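Local coordinates for hypothetical protein (Nitrosomonas europaea, PDB 2IN3), which is of unproven function but, as a DsbA-family protein of the FrnE-like group, probably acts as a thiol-disulfide oxidoreductase or isomerase, at residues A[8-13]-A[37-42]; A[25-30]-A[196-201]; A[172-177]-A[188-193]. One frame throughout, in Å; residues are numbered along the deposited sequence. Where two conformers were deposited one is given.

Overall arrangement
The three contacts pin together one thioredoxin-type domain, their centres lying about 14 to 16 Å apart. Contact 1 joins the inner strand 9-14 to the edge strand 40-45. Contact 2 ties the intervening helix 19-35 to the start of helix 198-211, and touches contact 1 where Tyr12 CE2 meets Ile28 CG2 at 4.0 Å. Contact 3 lies where the edge strand 187-192 meets the loop before strand 179-184; Ile13 CG2 and Phe177 CE1, 3.6 Å apart, link it to contact 1. Tyr12 and Phe177 both touch the Cys18/Cys21 pair near the beginning of helix 19-35, probably the redox site, so contacts 1 and 3 each border it.

Contact 1 of 3, residues A[8-13]-A[37-42]; sequences PVLWYI and AFLTVK
Leu10 uses both of its backbone polar atoms to hold the neighbouring strand: its N donates to Thr40 O at 2.8 Å, and its O accepts from Lys42 N at 2.9 Å. Pro8 O and Tyr12 N continue the parallel pattern, pairing with Thr40 N and Lys42 O. The bond from Tyr12 N to Lys42 O is almost straight, with 177° at the hydrogen.

The buried packing is on the face that carries Leu10 and Val41. Their side chains run side by side, and Leu10 CD2 meets Val41 CG2 at 4.1 Å. Next to them Leu39 CD2 touches Pro8 CB at 3.6 Å. Helices 19-35 and 198-211 shield this side, Ile31 and Leu205 both resting on Leu10.

The other face is the solvent side, its outer edge formed by the exposed Lys42. With CG set beside its backbone N (chi1 -64°), the lysine runs alongside Trp11, putting CB 3.7 Å from Trp11 CZ3; further out, CE lies 3.7 Å from Trp11 CH2. Val9 CG1 sits over one face of the indole, toward its rim, and Trp11 NE1 donates to Glu183 OE1. Replacing Trp11 with an alanine would probably leave the lysine's aliphatic chain without its flank and Glu183 without this donor.

Two adjacent parallel strands connected through helix 19-35 form the beta-alpha-beta unit that opens a thioredoxin fold.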
loop_
_atom_site.group_PDB
_atom_site.type_symbol
_atom_site.label_atom_id
_atom_site.label_comp_id
_atom_site.label_asym_id
_atom_site.label_seq_id
_atom_site.Cartn_x
_atom_site.Cartn_y
_atom_site.Cartn_z
ATOM N N PRO A 8 0.104 -3.675 -20.371
ATOM C CA PRO A 8 -0.927 -3.144 -19.511
ATOM C C PRO A 8 -0.349 -2.927 -18.121
ATOM O O PRO A 8 0.633 -3.591 -17.747
ATOM C CB PRO A 8 -1.961 -4.269 -19.470
ATOM C CG PRO A 8 -1.761 -5.003 -20.743
ATOM C CD PRO A 8 -0.271 -4.992 -20.918
ATOM N N VAL A 9 -0.955 -2.015 -17.367
ATOM C CA VAL A 9 -0.489 -1.702 -16.027
ATOM C C VAL A 9 -1.503 -2.287 -15.075
ATOM O O VAL A 9 -2.718 -2.153 -15.279
ATOM C CB VAL A 9 -0.357 -0.156 -15.782
ATOM C CG1 VAL A 9 -0.055 0.140 -14.308
ATOM C CG2 VAL A 9 0.707 0.467 -16.680
ATOM N N LEU A 10 -0.995 -2.954 -14.053
ATOM C CA LEU A 10 -1.828 -3.484 -12.987
ATOM C C LEU A 10 -1.535 -2.583 -11.790
ATOM O O LEU A 10 -0.417 -2.603 -11.214
ATOM C CB LEU A 10 -1.489 -4.960 -12.689
ATOM C CG LEU A 10 -2.273 -5.584 -11.503
ATOM C CD1 LEU A 10 -3.776 -5.651 -11.774
ATOM C CD2 LEU A 10 -1.741 -6.981 -11.114
ATOM N N TRP A 11 -2.511 -1.737 -11.485
ATOM C CA TRP A 11 -2.435 -0.846 -10.324
ATOM C C TRP A 11 -2.830 -1.549 -9.023
ATOM O O TRP A 11 -3.961 -2.043 -8.889
ATOM C CB TRP A 11 -3.334 0.385 -10.526
ATOM C CG TRP A 11 -2.881 1.310 -11.598
ATOM C CD1 TRP A 11 -3.423 1.456 -12.847
ATOM C CD2 TRP A 11 -1.785 2.232 -11.524
ATOM N NE1 TRP A 11 -2.731 2.424 -13.558
ATOM C CE2 TRP A 11 -1.728 2.917 -12.765
ATOM C CE3 TRP A 11 -0.842 2.543 -10.527
ATOM C CZ2 TRP A 11 -0.752 3.896 -13.046
ATOM C CZ3 TRP A 11 0.119 3.534 -10.803
ATOM C CH2 TRP A 11 0.153 4.185 -12.051
ATOM N N TYR A 12 -1.916 -1.545 -8.069
ATOM C CA TYR A 12 -2.206 -1.992 -6.719
ATOM C C TYR A 12 -2.582 -0.771 -5.879
ATOM O O TYR A 12 -1.743 0.092 -5.624
ATOM C CB TYR A 12 -0.982 -2.721 -6.126
ATOM C CG TYR A 12 -1.170 -3.215 -4.708
ATOM C CD1 TYR A 12 -2.333 -3.892 -4.324
ATOM C CD2 TYR A 12 -0.180 -3.011 -3.769
ATOM C CE1 TYR A 12 -2.479 -4.386 -3.001
ATOM C CE2 TYR A 12 -0.306 -3.483 -2.426
ATOM C CZ TYR A 12 -1.463 -4.151 -2.068
ATOM O OH TYR A 12 -1.582 -4.613 -0.778
ATOM N N ILE A 13 -3.861 -0.686 -5.507
ATOM C CA ILE A 13 -4.380 0.492 -4.841
ATOM C C ILE A 13 -4.493 0.123 -3.378
ATOM O O ILE A 13 -5.346 -0.699 -2.980
ATOM C CB ILE A 13 -5.754 0.949 -5.418
ATOM C CG1 ILE A 13 -5.625 1.245 -6.931
ATOM C CG2 ILE A 13 -6.246 2.173 -4.685
ATOM C CD1 ILE A 13 -6.942 1.491 -7.665
ATOM N N ALA A 37 6.127 -10.313 -16.553
ATOM C CA ALA A 37 6.456 -10.332 -17.967
ATOM C C ALA A 37 5.285 -9.834 -18.817
ATOM O O ALA A 37 5.482 -9.461 -19.967
ATOM C CB ALA A 37 6.905 -11.733 -18.427
ATOM N N PHE A 38 4.093 -9.770 -18.230
ATOM C CA PHE A 38 2.855 -9.529 -18.975
ATOM C C PHE A 38 2.089 -8.287 -18.511
ATOM O O PHE A 38 1.299 -7.724 -19.273
ATOM C CB PHE A 38 1.954 -10.759 -18.846
ATOM C CG PHE A 38 2.674 -12.044 -19.144
ATOM C CD1 PHE A 38 3.107 -12.321 -20.442
ATOM C CD2 PHE A 38 2.942 -12.964 -18.124
ATOM C CE1 PHE A 38 3.787 -13.497 -20.735
ATOM C CE2 PHE A 38 3.634 -14.145 -18.405
ATOM C CZ PHE A 38 4.044 -14.410 -19.716
ATOM N N LEU A 39 2.325 -7.884 -17.265
ATOM C CA LEU A 39 1.679 -6.715 -16.670
ATOM C C LEU A 39 2.732 -5.890 -15.932
ATOM O O LEU A 39 3.611 -6.453 -15.284
ATOM C CB LEU A 39 0.592 -7.166 -15.678
ATOM C CG LEU A 39 -0.642 -7.871 -16.248
ATOM C CD1 LEU A 39 -1.491 -8.508 -15.145
ATOM C CD2 LEU A 39 -1.478 -6.885 -17.098
ATOM N N THR A 40 2.681 -4.563 -16.036
ATOM C CA THR A 40 3.577 -3.753 -15.198
ATOM C C THR A 40 2.837 -3.429 -13.919
ATOM O O THR A 40 1.802 -2.761 -13.965
ATOM C CB THR A 40 4.017 -2.457 -15.874
ATOM O OG1 THR A 40 4.574 -2.768 -17.159
ATOM C CG2 THR A 40 5.084 -1.747 -15.016
ATOM N N VAL A 41 3.352 -3.916 -12.794
ATOM C CA VAL A 41 2.610 -3.845 -11.522
ATOM C C VAL A 41 3.114 -2.627 -10.764
ATOM O O VAL A 41 4.322 -2.489 -10.538
ATOM C CB VAL A 41 2.707 -5.133 -10.641
ATOM C CG1 VAL A 41 1.741 -5.006 -9.466
ATOM C CG2 VAL A 41 2.323 -6.407 -11.443
ATOM N N LYS A 42 2.203 -1.703 -10.445
ATOM C CA LYS A 42 2.597 -0.413 -9.850
ATOM C C LYS A 42 1.703 -0.094 -8.651
ATOM O O LYS A 42 0.621 -0.615 -8.568
ATOM C CB LYS A 42 2.489 0.701 -10.882
ATOM C CG LYS A 42 3.436 0.582 -12.084
ATOM C CD LYS A 42 3.219 1.678 -13.131
ATOM C CE LYS A 42 3.668 3.028 -12.657
ATOM N NZ LYS A 42 3.700 4.022 -13.797
#

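Contact 2 of 3, residues A[25-30]-A[196-201]; sequences APVIEN and RPIEAL
Val27 and Ile198 meet where two helices of the thioredoxin fold lie together on one side of the sheet: helix 19-35, which has the CxxC pattern near its start, and the C-terminal helix 198-211. Pro197 occupies the N-cap of the latter, so the contact falls on its first turn. No hydrogen bond joins the two segments; the union is apolar.

Ile198 can be followed outward. Its CB is already 4.2 Å from Val27 CG1. CG1 comes next, anti to the backbone N (chi1 -169°), which sends the chain across toward helix 19-35 and brings this carbon 3.9 Å from Asn30 OD1. At the tip, CD1 settles between Val27 and Asn30, touching Asn30 CB and lying 3.8 Å from Val27 CG1. The carbonyl Val27 O is 3.7 Å from the same Ile198 CD1. The Val27 and Ile198 chains run antiparallel as they pass, while Asn30 lies nearly perpendicular to Ile198. Ile31, one residue beyond Asn30, also touches Ile198.

Asn30 has a polar partner as well, its OD1 accepting a bond from Arg202 NH2. On the far flank Val27 CG1 lies 4.0 Å from Arg196 O, a carbonyl oxygen buried here with no hydrogen-bond partner in the model.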
loop_
_atom_site.group_PDB
_atom_site.type_symbol
_atom_site.label_atom_id
_atom_site.label_comp_id
_atom_site.label_asym_id
_atom_site.label_seq_id
_atom_site.Cartn_x
_atom_site.Cartn_y
_atom_site.Cartn_z
ATOM N N ALA A 25 -0.206 -8.675 1.356
ATOM C CA ALA A 25 1.191 -8.501 0.866
ATOM C C ALA A 25 1.791 -9.780 0.209
ATOM O O ALA A 25 2.414 -9.680 -0.865
ATOM C CB ALA A 25 2.112 -7.899 1.935
ATOM N N PRO A 26 1.609 -10.977 0.826
ATOM C CA PRO A 26 2.112 -12.179 0.143
ATOM C C PRO A 26 1.449 -12.465 -1.210
ATOM O O PRO A 26 2.074 -13.069 -2.087
ATOM C CB PRO A 26 1.785 -13.304 1.134
ATOM C CG PRO A 26 1.773 -12.628 2.471
ATOM C CD PRO A 26 1.072 -11.321 2.165
ATOM N N VAL A 27 0.184 -12.062 -1.373
ATOM C CA VAL A 27 -0.571 -12.358 -2.594
ATOM C C VAL A 27 -0.067 -11.449 -3.718
ATOM O O VAL A 27 0.245 -11.895 -4.830
ATOM C CB VAL A 27 -2.084 -12.116 -2.372
ATOM C CG1 VAL A 27 -2.880 -12.353 -3.687
ATOM C CG2 VAL A 27 -2.594 -12.998 -1.227
ATOM N N ILE A 28 0.036 -10.162 -3.442
ATOM C CA ILE A 28 0.558 -9.254 -4.475
ATOM C C ILE A 28 2.041 -9.527 -4.805
ATOM O O ILE A 28 2.459 -9.387 -5.966
ATOM C CB ILE A 28 0.228 -7.734 -4.162
ATOM C CG1 ILE A 28 0.497 -6.850 -5.414
ATOM C CG2 ILE A 28 1.063 -7.247 -2.974
ATOM C CD1 ILE A 28 -0.434 -7.198 -6.626
ATOM N N GLU A 29 2.830 -9.995 -3.824
ATOM C CA GLU A 29 4.218 -10.441 -4.100
ATOM C C GLU A 29 4.215 -11.596 -5.151
ATOM O O GLU A 29 4.990 -11.580 -6.126
ATOM C CB GLU A 29 4.942 -10.904 -2.820
ATOM C CG GLU A 29 6.391 -11.479 -3.045
ATOM C CD GLU A 29 6.948 -12.338 -1.856
ATOM O OE1 GLU A 29 6.305 -12.398 -0.776
ATOM O OE2 GLU A 29 8.040 -12.969 -2.013
ATOM N N ASN A 30 3.373 -12.593 -4.922
ATOM C CA ASN A 30 3.274 -13.715 -5.854
ATOM C C ASN A 30 2.818 -13.280 -7.238
ATOM O O ASN A 30 3.379 -13.715 -8.251
ATOM C CB ASN A 30 2.374 -14.828 -5.322
ATOM C CG ASN A 30 2.531 -16.128 -6.136
ATOM O OD1 ASN A 30 1.929 -16.304 -7.200
ATOM N ND2 ASN A 30 3.386 -17.028 -5.649
ATOM N N ARG A 196 -8.458 -10.989 -1.510
ATOM C CA ARG A 196 -8.932 -12.324 -1.953
ATOM C C ARG A 196 -7.686 -13.203 -2.027
ATOM O O ARG A 196 -6.574 -12.684 -2.208
ATOM C CB ARG A 196 -9.659 -12.256 -3.326
ATOM C CG ARG A 196 -11.024 -11.504 -3.305
ATOM C CD ARG A 196 -11.796 -11.552 -4.641
ATOM N NE ARG A 196 -12.469 -12.855 -4.802
ATOM C CZ ARG A 196 -13.105 -13.283 -5.898
ATOM N NH1 ARG A 196 -13.647 -14.498 -5.906
ATOM N NH2 ARG A 196 -13.220 -12.514 -6.982
ATOM N N PRO A 197 -7.847 -14.526 -1.876
ATOM C CA PRO A 197 -6.703 -15.447 -2.003
ATOM C C PRO A 197 -6.080 -15.465 -3.402
ATOM O O PRO A 197 -6.731 -15.083 -4.383
ATOM C CB PRO A 197 -7.306 -16.814 -1.657
ATOM C CG PRO A 197 -8.560 -16.502 -0.883
ATOM C CD PRO A 197 -9.081 -15.231 -1.480
ATOM N N ILE A 198 -4.826 -15.890 -3.472
ATOM C CA ILE A 198 -4.064 -15.948 -4.736
ATOM C C ILE A 198 -4.778 -16.775 -5.828
ATOM O O ILE A 198 -4.689 -16.441 -7.020
ATOM C CB ILE A 198 -2.592 -16.432 -4.480
ATOM C CG1 ILE A 198 -1.675 -16.268 -5.687
ATOM C CG2 ILE A 198 -2.529 -17.891 -4.042
ATOM C CD1 ILE A 198 -1.496 -14.859 -6.170
ATOM N N GLU A 199 -5.502 -17.826 -5.431
ATOM C CA GLU A 199 -6.194 -18.667 -6.435
ATOM C C GLU A 199 -7.270 -17.864 -7.172
ATOM O O GLU A 199 -7.380 -17.931 -8.400
ATOM C CB GLU A 199 -6.805 -19.936 -5.797
ATOM C CG GLU A 199 -5.768 -20.979 -5.400
ATOM C CD GLU A 199 -5.154 -20.706 -4.014
ATOM O OE1 GLU A 199 -5.678 -19.850 -3.260
ATOM O OE2 GLU A 199 -4.142 -21.355 -3.692
ATOM N N ALA A 200 -8.060 -17.090 -6.423
ATOM C CA ALA A 200 -9.087 -16.252 -7.050
ATOM C C ALA A 200 -8.469 -15.197 -7.981
ATOM O O ALA A 200 -8.988 -14.949 -9.060
ATOM C CB ALA A 200 -9.964 -15.593 -6.003
ATOM N N LEU A 201 -7.353 -14.615 -7.593
ATOM C CA LEU A 201 -6.792 -13.530 -8.389
ATOM C C LEU A 201 -6.061 -14.054 -9.617
ATOM O O LEU A 201 -6.062 -13.402 -10.661
ATOM C CB LEU A 201 -5.910 -12.645 -7.535
ATOM C CG LEU A 201 -6.746 -12.158 -6.346
ATOM C CD1 LEU A 201 -5.843 -11.869 -5.209
ATOM C CD2 LEU A 201 -7.602 -10.945 -6.699
#

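Contact 3 of 3, residues A[172-177]-A[188-193]; sequences WGISGF and RYLITT. With EDO (1,2-ethanediol), chain F.
Trp172 and Arg188 make the cation-pi stack of this contact. The guanidinium lies flat on the indole, with centres 3.8 Å apart and planes tilted by only 15°. The arginine chain is bent at chi3 (-42°), and its CD is modelled implausibly close to the indole, so the exact spacing of the stack is uncertain. The neighbouring nitrogens Trp172 NE1 and Arg188 NE are both donors, so their closeness reflects stacking rather than a hydrogen bond.

Apolar contact is slight: Ile174 CD1 reaches Leu190 CD1 at 4.1 Å.

Backbone contact takes over at the far end. Gly176 CA makes a bent CA-H...O contact with Thr193 O at 3.3 Å, and a side chain at Gly176 would run into that same oxygen. The glycine's own N and O are buried without a partner in the model.

No hydrogen bond joins the two segments; a bound 1,2-ethanediol, probably a crystallisation additive, bonds Thr193 alone of their residues. Its O2 donates to Thr193 O at 3.1 Å and is also bonded to Thr193 OG1 at 3.2 Å.

The loop 172-177 leaves helix 156-171 through a Schellman motif at Gly173 and leads into strand 179-184. Strand 187-192 is the outermost strand on this side of the sheet, with a classic beta bulge at Ile191 and Thr192 opposite Leu180. Trp172, Ile174 and Phe177 all rest on Ile13 of strand 9-14, while Ile191 packs against helix 198-211 through Leu204 and Leu205.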
loop_
_atom_site.group_PDB
_atom_site.type_symbol
_atom_site.label_atom_id
_atom_site.label_comp_id
_atom_site.label_asym_id
_atom_site.label_seq_id
_atom_site.Cartn_x
_atom_site.Cartn_y
_atom_site.Cartn_z
ATOM N N TRP A 172 -12.088 6.968 -9.674
ATOM C CA TRP A 172 -12.312 5.616 -10.154
ATOM C C TRP A 172 -13.376 4.845 -9.361
ATOM O O TRP A 172 -13.647 3.687 -9.666
ATOM C CB TRP A 172 -11.016 4.812 -10.153
ATOM C CG TRP A 172 -10.021 5.237 -11.168
ATOM C CD1 TRP A 172 -10.163 6.215 -12.114
ATOM C CD2 TRP A 172 -8.728 4.664 -11.369
ATOM N NE1 TRP A 172 -9.013 6.309 -12.866
ATOM C CE2 TRP A 172 -8.125 5.355 -12.439
ATOM C CE3 TRP A 172 -8.008 3.638 -10.731
ATOM C CZ2 TRP A 172 -6.834 5.052 -12.892
ATOM C CZ3 TRP A 172 -6.743 3.334 -11.190
ATOM C CH2 TRP A 172 -6.164 4.044 -12.261
ATOM N N GLY A 173 -13.939 5.465 -8.329
ATOM C CA GLY A 173 -14.983 4.830 -7.526
ATOM C C GLY A 173 -14.554 3.659 -6.648
ATOM O O GLY A 173 -15.383 2.803 -6.313
ATOM N N ILE A 174 -13.282 3.611 -6.247
ATOM C CA ILE A 174 -12.791 2.460 -5.476
ATOM C C ILE A 174 -13.377 2.455 -4.055
ATOM O O ILE A 174 -13.169 3.388 -3.291
ATOM C CB ILE A 174 -11.238 2.397 -5.404
ATOM C CG1 ILE A 174 -10.578 2.576 -6.785
ATOM C CG2 ILE A 174 -10.762 1.104 -4.707
ATOM C CD1 ILE A 174 -10.860 1.488 -7.800
ATOM N N SER A 175 -14.082 1.382 -3.700
ATOM C CA SER A 175 -14.843 1.353 -2.437
ATOM C C SER A 175 -14.232 0.438 -1.364
ATOM O O SER A 175 -14.620 0.494 -0.187
ATOM C CB SER A 175 -16.300 0.957 -2.692
ATOM O OG SER A 175 -16.371 -0.379 -3.176
ATOM N N GLY A 176 -13.293 -0.403 -1.772
ATOM C CA GLY A 176 -12.676 -1.340 -0.856
ATOM C C GLY A 176 -11.201 -1.429 -1.160
ATOM O O GLY A 176 -10.775 -1.181 -2.285
ATOM N N PHE A 177 -10.414 -1.755 -0.145
ATOM C CA PHE A 177 -8.946 -1.822 -0.300
ATOM C C PHE A 177 -8.490 -3.077 0.411
ATOM O O PHE A 177 -9.131 -3.466 1.393
ATOM C CB PHE A 177 -8.297 -0.585 0.288
ATOM C CG PHE A 177 -8.819 0.679 -0.321
ATOM C CD1 PHE A 177 -8.110 1.315 -1.337
ATOM C CD2 PHE A 177 -10.078 1.191 0.075
ATOM C CE1 PHE A 177 -8.615 2.482 -1.932
ATOM C CE2 PHE A 177 -10.604 2.348 -0.511
ATOM C CZ PHE A 177 -9.870 2.994 -1.534
ATOM N N ARG A 188 -9.933 1.016 -18.278
ATOM C CA ARG A 188 -9.631 0.512 -16.958
ATOM C C ARG A 188 -10.608 -0.575 -16.587
ATOM O O ARG A 188 -11.787 -0.489 -16.899
ATOM C CB ARG A 188 -9.666 1.619 -15.902
ATOM C CG ARG A 188 -8.638 2.708 -16.101
ATOM C CD ARG A 188 -8.867 3.831 -15.110
ATOM N NE ARG A 188 -10.285 4.176 -14.923
ATOM C CZ ARG A 188 -10.882 5.251 -15.438
ATOM N NH1 ARG A 188 -10.197 6.111 -16.187
ATOM N NH2 ARG A 188 -12.168 5.471 -15.198
ATOM N N TYR A 189 -10.093 -1.589 -15.900
ATOM C CA TYR A 189 -10.840 -2.780 -15.554
ATOM C C TYR A 189 -10.615 -3.077 -14.089
ATOM O O TYR A 189 -9.475 -3.242 -13.654
ATOM C CB TYR A 189 -10.337 -3.961 -16.376
ATOM C CG TYR A 189 -10.376 -3.738 -17.859
ATOM C CD1 TYR A 189 -11.463 -4.181 -18.606
ATOM C CD2 TYR A 189 -9.323 -3.113 -18.526
ATOM C CE1 TYR A 189 -11.516 -3.987 -19.959
ATOM C CE2 TYR A 189 -9.366 -2.923 -19.896
ATOM C CZ TYR A 189 -10.471 -3.363 -20.604
ATOM O OH TYR A 189 -10.563 -3.188 -21.972
ATOM N N LEU A 190 -11.696 -3.149 -13.328
ATOM C CA LEU A 190 -11.580 -3.456 -11.915
ATOM C C LEU A 190 -11.404 -4.955 -11.764
ATOM O O LEU A 190 -12.247 -5.727 -12.242
ATOM C CB LEU A 190 -12.829 -2.963 -11.174
ATOM C CG LEU A 190 -12.911 -3.116 -9.660
ATOM C CD1 LEU A 190 -11.779 -2.363 -8.971
ATOM C CD2 LEU A 190 -14.296 -2.644 -9.189
ATOM N N ILE A 191 -10.304 -5.374 -11.140
ATOM C CA ILE A 191 -10.041 -6.809 -10.900
ATOM C C ILE A 191 -10.625 -7.268 -9.559
ATOM O O ILE A 191 -11.412 -8.217 -9.532
ATOM C CB ILE A 191 -8.523 -7.170 -11.010
ATOM C CG1 ILE A 191 -7.946 -6.780 -12.376
ATOM C CG2 ILE A 191 -8.265 -8.672 -10.751
ATOM C CD1 ILE A 191 -8.552 -7.525 -13.591
ATOM N N THR A 192 -10.275 -6.582 -8.465
ATOM C CA THR A 192 -10.778 -6.932 -7.121
ATOM C C THR A 192 -10.867 -5.671 -6.290
ATOM O O THR A 192 -10.125 -4.718 -6.548
ATOM C CB THR A 192 -9.832 -7.981 -6.370
ATOM O OG1 THR A 192 -10.396 -8.344 -5.100
ATOM C CG2 THR A 192 -8.476 -7.423 -6.093
ATOM N N THR A 193 -11.753 -5.646 -5.298
ATOM C CA THR A 193 -11.801 -4.482 -4.394
ATOM C C THR A 193 -11.748 -4.848 -2.923
ATOM O O THR A 193 -12.551 -4.335 -2.128
ATOM C CB THR A 193 -13.068 -3.641 -4.548
ATOM O OG1 THR A 193 -14.195 -4.473 -4.269
ATOM C CG2 THR A 193 -13.174 -3.066 -5.933
HETATM C C1 EDO F . -15.838 -7.354 0.252
HETATM O O1 EDO F . -14.517 -7.615 0.753
HETATM C C2 EDO F . -15.815 -6.081 -0.610
HETATM O O2 EDO F . -14.943 -6.266 -1.745
#